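Local structure of galectin-1 (Bufo arenarum, 1A78) at residues G22-P25 and P26-G30. The protein binds beta-galactosides as a homodimeric lectin and may regulate cell differentiation and apoptosis. Numbering follows the deposited sequence.
Sequences GSIP and PDCKG
C28 folds back against I24 and P25 in the connection that carries the galectin beta-sandwich chain from strand 16-23 of one sheet to strand 30-35 of the other. The cysteine side chain points at the preceding residues and meets them with both its atoms. Its CB touches the methyl CG2 of I24 at 3.8 Å. CD of the P25 ring lies 3.9 Å from the same C28 CB. SG, anti to the backbone N of C28 (chi1 -179°), sits beside both P25 CD and I24 CG2, the latter 4.1 Å away. I24 divides its two branches: CG2, anti to the backbone N, is the one that reaches C28, whereas the residue as a whole also packs on F50, F80, L126 and V86 in the buried interior. At the bend the two proline rings follow directly, CB of P25 lying 3.5 Å from CD of P26; the P26 side chain points away overall, although its ring still touches P25, and D27 beyond it also points away. Backbone hydrogen bonds between I24 and A84 and between P25 and G83 tie this part to the segment just before strand 85-92 of the same chain, and K29 pairs likewise with D51. O of P25 lies against C28 CB, 3.4 Å away.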
ATOM      1  N   GLY A  22      10.866   0.053  -4.649  1.00 36.89           N
ATOM      2  CA  GLY A  22      11.473  -0.228  -3.370  1.00 36.25           C
ATOM      3  C   GLY A  22      12.969  -0.373  -3.461  1.00 38.56           C
ATOM      4  O   GLY A  22      13.560  -0.134  -4.515  1.00 38.49           O
ATOM      5  N   SER A  23      13.587  -0.733  -2.343  1.00 39.45           N
ATOM      6  CA  SER A  23      15.026  -0.919  -2.290  1.00 43.01           C
ATOM      7  C   SER A  23      15.451  -2.359  -2.022  1.00 43.94           C
ATOM      8  O   SER A  23      14.901  -3.046  -1.145  1.00 42.68           O
ATOM      9  CB  SER A  23      15.655   0.005  -1.249  1.00 43.38           C
ATOM     10  OG  SER A  23      15.735   1.323  -1.746  1.00 48.92           O
ATOM     11  N   ILE A  24      16.421  -2.802  -2.822  1.00 44.52           N
ATOM     12  CA  ILE A  24      16.997  -4.131  -2.735  1.00 44.47           C
ATOM     13  C   ILE A  24      18.177  -4.049  -1.790  1.00 45.18           C
ATOM     14  O   ILE A  24      19.034  -3.172  -1.936  1.00 44.91           O
ATOM     15  CB  ILE A  24      17.577  -4.603  -4.091  1.00 44.09           C
ATOM     16  CG1 ILE A  24      16.498  -4.681  -5.167  1.00 44.01           C
ATOM     17  CG2 ILE A  24      18.246  -5.961  -3.933  1.00 43.60           C
ATOM     18  CD1 ILE A  24      17.019  -5.264  -6.472  1.00 44.50           C
ATOM     19  N   PRO A  25      18.204  -4.909  -0.763  1.00 46.09           N
ATOM     20  CA  PRO A  25      19.334  -4.895   0.182  1.00 47.34           C
ATOM     21  C   PRO A  25      20.661  -5.266  -0.553  1.00 49.63           C
ATOM     22  O   PRO A  25      20.660  -5.943  -1.595  1.00 46.48           O
ATOM     23  CB  PRO A  25      18.922  -5.957   1.204  1.00 45.99           C
ATOM     24  CG  PRO A  25      17.403  -5.864   1.180  1.00 45.09           C
ATOM     25  CD  PRO A  25      17.102  -5.763  -0.279  1.00 44.20           C
ATOM     26  N   PRO A  26      21.809  -4.834  -0.010  1.00 53.19           N
ATOM     27  CA  PRO A  26      23.115  -5.123  -0.627  1.00 54.85           C
ATOM     28  C   PRO A  26      23.475  -6.605  -0.560  1.00 56.16           C
ATOM     29  O   PRO A  26      24.275  -7.099  -1.349  1.00 56.83           O
ATOM     30  CB  PRO A  26      24.073  -4.276   0.204  1.00 54.59           C
ATOM     31  CG  PRO A  26      23.460  -4.378   1.591  1.00 56.26           C
ATOM     32  CD  PRO A  26      21.973  -4.191   1.311  1.00 54.71           C
ATOM     33  N   ASP A  27      22.912  -7.300   0.418  1.00 57.23           N
ATOM     34  CA  ASP A  27      23.157  -8.719   0.577  1.00 58.70           C
ATOM     35  C   ASP A  27      21.795  -9.363   0.494  1.00 56.47           C
ATOM     36  O   ASP A  27      21.232  -9.777   1.507  1.00 58.97           O
ATOM     37  CB  ASP A  27      23.823  -9.001   1.936  1.00 63.71           C
ATOM     38  CG  ASP A  27      25.319  -8.650   1.945  1.00 68.07           C
ATOM     39  OD1 ASP A  27      26.058  -9.155   1.060  1.00 68.65           O
ATOM     40  OD2 ASP A  27      25.750  -7.868   2.830  1.00 70.33           O
ATOM     41  N   CYS A  28      21.239  -9.375  -0.711  1.00 51.81           N
ATOM     42  CA  CYS A  28      19.917  -9.935  -0.946  1.00 47.10           C
ATOM     43  C   CYS A  28      20.051 -11.154  -1.834  1.00 43.81           C
ATOM     44  O   CYS A  28      20.565 -11.071  -2.939  1.00 42.97           O
ATOM     45  CB  CYS A  28      19.021  -8.888  -1.621  1.00 47.38           C
ATOM     46  SG  CYS A  28      17.312  -9.421  -1.972  1.00 46.82           S
ATOM     47  N   LYS A  29      19.596 -12.292  -1.340  1.00 41.53           N
ATOM     48  CA  LYS A  29      19.668 -13.540  -2.086  1.00 40.73           C
ATOM     49  C   LYS A  29      18.601 -13.544  -3.178  1.00 38.83           C
ATOM     50  O   LYS A  29      18.812 -14.057  -4.266  1.00 37.32           O
ATOM     51  CB  LYS A  29      19.500 -14.730  -1.135  1.00 43.91           C
ATOM     52  CG  LYS A  29      18.097 -14.833  -0.443  1.00 52.01           C
ATOM     53  CD  LYS A  29      18.083 -14.552   1.104  1.00 52.63           C
ATOM     54  CE  LYS A  29      18.504 -13.100   1.460  1.00 53.46           C
ATOM     55  NZ  LYS A  29      17.766 -12.021   0.693  1.00 51.84           N
ATOM     56  N   GLY A  30      17.462 -12.927  -2.885  1.00 38.25           N
ATOM     57  CA  GLY A  30      16.366 -12.832  -3.836  1.00 35.26           C
ATOM     58  C   GLY A  30      15.185 -12.113  -3.193  1.00 34.43           C
ATOM     59  O   GLY A  30      15.143 -11.988  -1.959  1.00 34.24           O
TER